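Local coordinates for endoribonuclease L-PSP/chorismate mutase-like domain-containing protein (Shewanella oneidensis, PDB 2OTM), which is of unknown function but belongs to the YjgF/L-PSP-like family of trimeric proteins and is a putative endoribonuclease, at residues Tyr94-Val99 / Gly128-Met133; Gly41-Leu46 / Leu145-Leu150; Gln53-Ala58 / Asn101-Cys106. All coordinates share one frame; numbering follows the deposited sequence. Where two conformers were deposited one is given.

Interaction 1. Residues Tyr94-Val99 / Gly128-Met133; sequences YRLEGV and GRHSRM. With ACT (acetate ion), chain I.
Arg95 reaches over from its own strand to grip the neighbouring one: its NH1 donates to Ser131 OG at 2.9 Å, the oxygen lying in the guanidinium plane, while Met133 CG rests over one face of the same group. Along its own strand, two residues on, the guanidinium also gives NE to Glu97 OE2 at 2.9 Å, a nearly straight salt bridge (173°) that uses the anti lone pair of the carboxylate. Two in-plane partners help fix the rotation of the group, NH1 also bonds Thr39 O of the second subunit, and the bend at chi2 (82°) is what folds the chain across the sheet. Met133, a selenomethionine, lies alongside Glu97, its SE 3.3 Å from Glu97 OE2. Ser131 OG has a further partner in Ser31 of the second subunit.

Beneath these side chains runs a parallel ladder: Ser131 N to Tyr94 O, Leu96 N to Ser131 O, Met133 N to Leu96 O at 3.0 Å and Gly98 N to Met133 O. On the other sheet face Leu96 packs beside His130, CB to CD2 3.7 Å, and beside Arg132. The outstretched Arg132 holds an acetate, probably from the crystallisation liquor, in a two-pronged grip, NE to O 3.0 Å and NH2 to OXT 2.8 Å.

The pairing joins the two strands of a beta-alpha-beta unit. Its helix 109-124 covers the Leu96 face and supplies Asp114 and Ser117 to Arg132 NH1. Strand 146-153 flanks 92-100 on its other edge, where Tyr94 and Arg95 both face Phe151 in a classic beta bulge.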
# COMPACT_ATOMS: atom_id res chain seq x y z
N TYR B 94 4.66 5.49 12.89
CA TYR B 94 5.06 4.09 12.82
C TYR B 94 5.28 3.59 11.39
O TYR B 94 5.87 2.51 11.20
CB TYR B 94 4.07 3.16 13.53
CG TYR B 94 2.67 3.18 12.99
CD1 TYR B 94 2.29 2.33 11.97
CD2 TYR B 94 1.70 4.03 13.52
CE1 TYR B 94 1.01 2.32 11.47
CE2 TYR B 94 0.39 4.04 13.00
CZ TYR B 94 0.07 3.16 12.00
OH TYR B 94 -1.17 3.12 11.48
N ARG B 95 4.80 4.33 10.39
CA ARG B 95 4.89 3.88 9.00
C ARG B 95 4.98 5.05 8.03
O ARG B 95 4.28 6.05 8.16
CB ARG B 95 3.66 3.04 8.68
CG ARG B 95 3.60 2.44 7.29
CD ARG B 95 4.39 1.22 7.26
NE ARG B 95 3.93 0.25 6.28
CZ ARG B 95 4.38 -1.00 6.23
NH1 ARG B 95 5.30 -1.38 7.09
NH2 ARG B 95 3.94 -1.85 5.33
N LEU B 96 5.90 4.91 7.07
CA LEU B 96 6.06 5.81 5.93
C LEU B 96 5.81 4.98 4.69
O LEU B 96 6.37 3.90 4.58
CB LEU B 96 7.49 6.32 5.89
CG LEU B 96 8.05 6.88 4.58
CD1 LEU B 96 7.24 8.14 4.20
CD2 LEU B 96 9.58 7.15 4.70
N GLU B 97 4.98 5.46 3.75
CA GLU B 97 4.81 4.78 2.46
C GLU B 97 5.03 5.83 1.38
O GLU B 97 4.37 6.87 1.35
CB GLU B 97 3.46 4.02 2.36
CG GLU B 97 3.28 3.01 3.53
CD GLU B 97 2.02 2.18 3.54
OE1 GLU B 97 1.09 2.38 2.72
OE2 GLU B 97 1.96 1.29 4.42
N GLY B 98 5.99 5.57 0.49
CA GLY B 98 6.40 6.51 -0.53
C GLY B 98 6.35 5.93 -1.92
O GLY B 98 6.69 4.76 -2.10
N VAL B 99 5.96 6.75 -2.89
CA VAL B 99 5.91 6.41 -4.29
C VAL B 99 6.78 7.41 -5.05
O VAL B 99 6.70 8.63 -4.80
CB VAL B 99 4.48 6.55 -4.89
CG1 VAL B 99 4.44 5.96 -6.28
CG2 VAL B 99 3.42 5.90 -4.01
N GLY B 128 9.98 9.04 15.72
CA GLY B 128 10.00 9.01 14.28
C GLY B 128 10.51 7.72 13.67
O GLY B 128 10.58 7.61 12.45
N ARG B 129 10.84 6.73 14.50
CA ARG B 129 11.31 5.43 14.01
C ARG B 129 10.15 4.69 13.38
O ARG B 129 9.14 4.47 14.04
CB ARG B 129 11.87 4.60 15.15
CG ARG B 129 13.10 5.19 15.80
CD ARG B 129 13.52 4.36 17.00
NE ARG B 129 14.31 3.20 16.61
CZ ARG B 129 14.79 2.29 17.46
NH1 ARG B 129 14.56 2.40 18.77
NH2 ARG B 129 15.50 1.27 17.01
N HIS B 130 10.30 4.31 12.12
CA HIS B 130 9.19 3.80 11.34
C HIS B 130 9.63 2.66 10.46
O HIS B 130 10.81 2.62 10.09
CB HIS B 130 8.70 4.89 10.40
CG HIS B 130 9.78 5.49 9.56
ND1 HIS B 130 10.62 6.48 10.02
CD2 HIS B 130 10.17 5.24 8.28
CE1 HIS B 130 11.49 6.80 9.07
NE2 HIS B 130 11.22 6.07 8.00
N SER B 131 8.70 1.75 10.15
CA SER B 131 8.83 0.83 9.03
C SER B 131 8.45 1.60 7.78
O SER B 131 7.90 2.70 7.86
CB SER B 131 7.97 -0.44 9.17
OG SER B 131 6.58 -0.16 9.33
N ARG B 132 8.73 1.04 6.61
CA ARG B 132 8.37 1.74 5.39
C ARG B 132 8.13 0.82 4.22
O ARG B 132 8.61 -0.35 4.21
CB ARG B 132 9.41 2.83 5.06
CG ARG B 132 10.50 2.45 4.10
CD ARG B 132 11.43 3.65 3.88
NE ARG B 132 12.44 3.30 2.92
CZ ARG B 132 13.55 3.98 2.66
NH1 ARG B 132 13.83 5.11 3.28
NH2 ARG B 132 14.37 3.51 1.74
N MSE B 133 7.32 1.34 3.29
CA MSE B 133 7.06 0.73 1.99
C MSE B 133 7.52 1.69 0.92
O MSE B 133 7.47 2.92 1.06
CB MSE B 133 5.56 0.46 1.79
CG MSE B 133 4.91 -0.35 2.86
SE MSE B 133 3.09 -0.95 2.29
CE MSE B 133 3.49 -2.35 1.04
C ACT I . 13.08 0.18 0.92
O ACT I . 12.13 0.61 1.65
OXT ACT I . 13.95 1.01 0.53
CH3 ACT I . 13.20 -1.25 0.48

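Interaction 2. Residues Gly41-Leu46 / Leu145-Leu150; sequences GQFPYL and LCLVYL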
# COMPACT_ATOMS: atom_id res chain seq x y z
N GLY B 41 -2.26 11.29 0.07
CA GLY B 41 -0.94 11.53 -0.54
C GLY B 41 -0.49 12.96 -0.41
O GLY B 41 -1.26 13.89 -0.66
N GLN B 42 0.79 13.14 -0.07
CA GLN B 42 1.38 14.44 0.17
C GLN B 42 2.51 14.69 -0.83
O GLN B 42 3.29 13.81 -1.08
CB GLN B 42 1.96 14.52 1.58
CG GLN B 42 0.95 14.21 2.64
CD GLN B 42 -0.05 15.33 2.85
OE1 GLN B 42 0.31 16.49 2.86
NE2 GLN B 42 -1.32 14.96 3.02
N PHE B 43 2.51 15.89 -1.40
CA PHE B 43 3.37 16.24 -2.53
C PHE B 43 4.46 17.21 -2.10
O PHE B 43 4.32 17.93 -1.09
CB PHE B 43 2.52 16.97 -3.57
CG PHE B 43 1.46 16.13 -4.20
CD1 PHE B 43 0.20 16.00 -3.62
CD2 PHE B 43 1.71 15.47 -5.40
CE1 PHE B 43 -0.78 15.21 -4.21
CE2 PHE B 43 0.74 14.68 -5.99
CZ PHE B 43 -0.51 14.55 -5.40
N PRO B 44 5.52 17.31 -2.90
CA PRO B 44 6.58 18.26 -2.63
C PRO B 44 6.27 19.69 -3.11
O PRO B 44 6.79 20.16 -4.14
CB PRO B 44 7.80 17.65 -3.34
CG PRO B 44 7.24 16.96 -4.49
CD PRO B 44 5.83 16.50 -4.10
N TYR B 45 5.41 20.34 -2.35
CA TYR B 45 4.98 21.70 -2.58
C TYR B 45 5.81 22.66 -1.78
O TYR B 45 6.10 22.41 -0.62
CB TYR B 45 3.55 21.92 -2.09
CG TYR B 45 2.47 21.40 -3.00
CD1 TYR B 45 2.27 21.97 -4.25
CD2 TYR B 45 1.60 20.40 -2.58
CE1 TYR B 45 1.27 21.52 -5.09
CE2 TYR B 45 0.59 19.94 -3.43
CZ TYR B 45 0.44 20.52 -4.68
OH TYR B 45 -0.56 20.10 -5.50
N LEU B 46 6.14 23.79 -2.39
CA LEU B 46 6.77 24.86 -1.68
C LEU B 46 6.11 26.15 -2.17
O LEU B 46 6.06 26.39 -3.37
CB LEU B 46 8.26 24.87 -2.01
CG LEU B 46 9.09 26.03 -1.45
CD1 LEU B 46 9.27 25.94 0.06
CD2 LEU B 46 10.45 26.09 -2.18
N LEU B 145 7.19 14.06 -8.94
CA LEU B 145 8.26 13.08 -8.80
C LEU B 145 7.95 12.07 -7.70
O LEU B 145 8.34 10.90 -7.80
CB LEU B 145 9.57 13.78 -8.50
CG LEU B 145 10.76 12.91 -8.17
CD1 LEU B 145 11.14 12.05 -9.39
CD2 LEU B 145 11.85 13.87 -7.79
N CYS B 146 7.24 12.50 -6.66
CA CYS B 146 6.99 11.63 -5.55
C CYS B 146 5.71 11.94 -4.81
O CYS B 146 5.12 13.02 -4.95
CB CYS B 146 8.16 11.69 -4.56
SG CYS B 146 8.39 13.28 -3.70
N LEU B 147 5.31 10.97 -4.02
CA LEU B 147 4.16 11.10 -3.13
C LEU B 147 4.50 10.40 -1.82
O LEU B 147 5.03 9.27 -1.83
CB LEU B 147 2.98 10.45 -3.85
CG LEU B 147 1.51 10.73 -3.67
CD1 LEU B 147 1.15 12.20 -3.77
CD2 LEU B 147 0.79 9.91 -4.77
N VAL B 148 4.11 11.01 -0.70
CA VAL B 148 4.42 10.47 0.61
C VAL B 148 3.13 10.34 1.41
O VAL B 148 2.25 11.21 1.35
CB VAL B 148 5.46 11.39 1.34
CG1 VAL B 148 5.51 11.12 2.82
CG2 VAL B 148 6.86 11.22 0.68
N TYR B 149 3.02 9.23 2.16
CA TYR B 149 1.93 8.96 3.07
C TYR B 149 2.53 8.62 4.42
O TYR B 149 3.45 7.81 4.52
CB TYR B 149 1.11 7.76 2.60
CG TYR B 149 0.45 7.91 1.27
CD1 TYR B 149 1.16 7.77 0.08
CD2 TYR B 149 -0.91 8.13 1.19
CE1 TYR B 149 0.52 7.91 -1.16
CE2 TYR B 149 -1.57 8.29 -0.05
CZ TYR B 149 -0.83 8.17 -1.22
OH TYR B 149 -1.49 8.29 -2.41
N LEU B 150 1.97 9.19 5.48
CA LEU B 150 2.41 8.93 6.85
C LEU B 150 1.27 8.33 7.66
O LEU B 150 0.10 8.58 7.39
CB LEU B 150 2.87 10.20 7.53
CG LEU B 150 4.10 10.92 6.95
CD1 LEU B 150 4.45 12.08 7.83
CD2 LEU B 150 5.27 9.98 6.82
O HOH W 1 -3.88 10.00 -2.02
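Two aromatic rings each receive a carbon over one face. Leu147 CD1 sits on the Phe43 ring, 3.4 Å from its centroid and only 16° off the normal, with CZ the nearest ring atom; Gly41 CA lies over the Tyr149 ring at 3.6 Å from the centroid. Both are CH-pi contacts, displaced somewhat toward the rim. Cys146 O approaches the Phe43 ring obliquely. Leu147 swings its CG anti to the backbone N (chi1 -154°), which lays the leucine beside Phe43 with both side chains pointing the same way.

Between the two ring contacts the backbones meet in a single antiparallel bridge, Gln42 with Val148, a hydrogen-bonded pair: Gln42 N gives to Val148 O at 2.8 Å and Val148 N gives to Gln42 O at 2.9 Å. Farther along, Pro44 CG packs on Cys146 SG at 3.9 Å; Pro44 is the centre of an inverse gamma turn that leads the chain toward strand 45-46. Helix 62-84 packs against Gln42 and Val148.

One water accepts from both Gly41 N, at 2.9 Å, and Tyr149 OH, tying the Gly41 amide over the ring to the hydroxyl of the same tyrosine, which also makes a weak bond with Ile134 N of the third subunit. The mixture is thus a short polar clasp with apolar ring contacts: the two backbone hydrogen bonds set the register, the CH-pi contacts flank them, and the water takes up the Gly41 N-H, which is not one of the bridge's donors.

Interaction 3. Residues Gln53-Ala58 / Asn101-Cys106; sequences QGQLGA and NVHQSC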
# COMPACT_ATOMS: atom_id res chain seq x y z
N GLN B 53 8.57 17.81 -10.79
CA GLN B 53 7.68 17.15 -11.73
C GLN B 53 8.47 16.44 -12.79
O GLN B 53 9.08 17.07 -13.65
CB GLN B 53 6.79 18.18 -12.40
CG GLN B 53 5.89 18.93 -11.44
CD GLN B 53 5.15 20.04 -12.14
OE1 GLN B 53 4.41 19.79 -13.07
NE2 GLN B 53 5.32 21.25 -11.67
N GLY B 54 8.48 15.13 -12.72
CA GLY B 54 9.25 14.35 -13.64
C GLY B 54 9.66 13.04 -13.00
O GLY B 54 8.99 12.56 -12.10
N GLN B 55 10.78 12.49 -13.45
CA GLN B 55 11.16 11.13 -13.15
C GLN B 55 12.60 11.07 -12.63
O GLN B 55 13.51 11.69 -13.21
CB GLN B 55 11.07 10.34 -14.43
CG GLN B 55 11.32 8.87 -14.29
CD GLN B 55 11.09 8.16 -15.61
OE1 GLN B 55 11.86 8.32 -16.54
NE2 GLN B 55 10.03 7.41 -15.70
N LEU B 56 12.80 10.29 -11.58
CA LEU B 56 14.14 10.07 -11.02
C LEU B 56 15.05 9.36 -12.00
O LEU B 56 14.68 8.34 -12.58
CB LEU B 56 14.04 9.21 -9.75
CG LEU B 56 15.22 9.31 -8.81
CD1 LEU B 56 15.25 10.73 -8.22
CD2 LEU B 56 15.13 8.19 -7.72
N GLY B 57 16.24 9.90 -12.19
CA GLY B 57 17.18 9.34 -13.13
C GLY B 57 17.08 9.89 -14.54
O GLY B 57 18.01 9.73 -15.34
N ALA B 58 15.96 10.52 -14.87
CA ALA B 58 15.78 11.15 -16.17
C ALA B 58 15.77 12.69 -16.05
O ALA B 58 16.54 13.39 -16.72
CB ALA B 58 14.46 10.62 -16.83
N ASN B 101 8.35 8.25 -9.21
CA ASN B 101 8.46 7.92 -10.63
C ASN B 101 9.95 7.81 -10.94
O ASN B 101 10.68 8.78 -10.73
CB ASN B 101 7.83 9.01 -11.50
CG ASN B 101 7.77 8.61 -12.96
OD1 ASN B 101 8.27 7.55 -13.36
ND2 ASN B 101 7.18 9.47 -13.77
N VAL B 102 10.39 6.61 -11.39
CA VAL B 102 11.82 6.28 -11.49
C VAL B 102 12.09 5.69 -12.88
O VAL B 102 11.37 4.81 -13.36
CB VAL B 102 12.25 5.29 -10.35
CG1 VAL B 102 13.75 4.99 -10.41
CG2 VAL B 102 11.89 5.86 -8.98
N HIS B 103 13.13 6.21 -13.52
CA HIS B 103 13.57 5.69 -14.80
C HIS B 103 14.28 4.32 -14.63
O HIS B 103 14.91 4.08 -13.63
CB HIS B 103 14.55 6.67 -15.39
CG HIS B 103 14.91 6.36 -16.80
ND1 HIS B 103 16.05 5.67 -17.13
CD2 HIS B 103 14.25 6.59 -17.95
CE1 HIS B 103 16.10 5.53 -18.44
NE2 HIS B 103 15.02 6.07 -18.97
N GLN B 104 14.17 3.46 -15.63
CA GLN B 104 14.78 2.12 -15.56
C GLN B 104 16.27 2.12 -15.23
O GLN B 104 16.77 1.20 -14.60
CB GLN B 104 14.56 1.37 -16.88
CG GLN B 104 15.07 2.11 -18.11
N SER B 105 16.97 3.15 -15.66
CA SER B 105 18.43 3.24 -15.43
C SER B 105 18.82 3.53 -13.97
O SER B 105 20.01 3.63 -13.66
CB SER B 105 19.01 4.35 -16.30
OG SER B 105 18.51 5.63 -15.91
N CYS B 106 17.84 3.70 -13.08
CA CYS B 106 18.09 4.12 -11.71
C CYS B 106 17.43 3.17 -10.69
O CYS B 106 16.22 3.01 -10.71
CB CYS B 106 17.57 5.54 -11.54
SG CYS B 106 17.78 6.18 -9.89
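The amides of Gln55 and Asn101 stand almost at right angles, their planes 87° apart, yet are joined by one bond: Gln55 NE2 donates to Asn101 OD1 at 2.9 Å. The acceptor lies close to the plane of the glutamine amide, whereas the nitrogen stands 39° out of the asparagine carbonyl plane, so the oxygen is met from above. Gln55 arrives there on a stretched chain, CG anti to the backbone N (chi1 -175°) and CD anti in turn, which carries the amide across Val102 to His103.

Against the imidazole the same amide is steeply inclined. Gln55 OE1 comes to the ring edge, near its plane, 3.3 Å from His103 CD2. The far side of that ring is engaged within its own turn: Ser105 N points at ND1 from well out of the ring plane, and Ser105 OG lies 2.7 Å from His103 ND1. This pair of contacts ties the His103 ring to the Ser105 corner of the type I turn from His103 to Cys106. Ala58 CB approaches the ring obliquely.

On the inner side Leu56 lies beside Val102, pointing the same way, with CB 4.1 Å from CG2, and its CD2 reaches Cys106 SG at 4.0 Å. Helix 109-124 contributes His109 and Ala112 to the same leucine, and Val102 also packs on Val139 of the second subunit. Backbone bonds frame the side chains: Leu56 N to Asn101 O at 2.7 Å and His103 N to Leu56 O at 2.8 Å, the latter nearly straight.

The chemistry divides between two sides. Leu56 and Val102 face helix 109-124, with Cys106 SG against Leu56, while the amide and imidazole groups form a polar layer over the other side of the paired backbones. Two loops without regular secondary structure are thus held by two short backbone hydrogen bonds and one side-chain amide hydrogen bond.

From the N terminus, the chain first passes 41-46, whose partner 145-150 comes near the C terminus and closes interaction 2, the widest loop; interactions 1 and 3 both lie within it. Segment 53-58 follows, then helix 62-84, and strand 92-100 brings 94-99 and, just beyond it, 101-106, which closes interaction 3. After helix 109-124, segment 128-133 closes interaction 1, so interactions 1 and 3 cross. Strand 146-153 finally pairs with 92-100, probably hydrogen-bonding Leu147 N to Val99 O and, at the loop end, Leu145 O to Asn101 N. Together the contacts tie the central sheet to the chain leading into strand 45-46 and to the loops at one end.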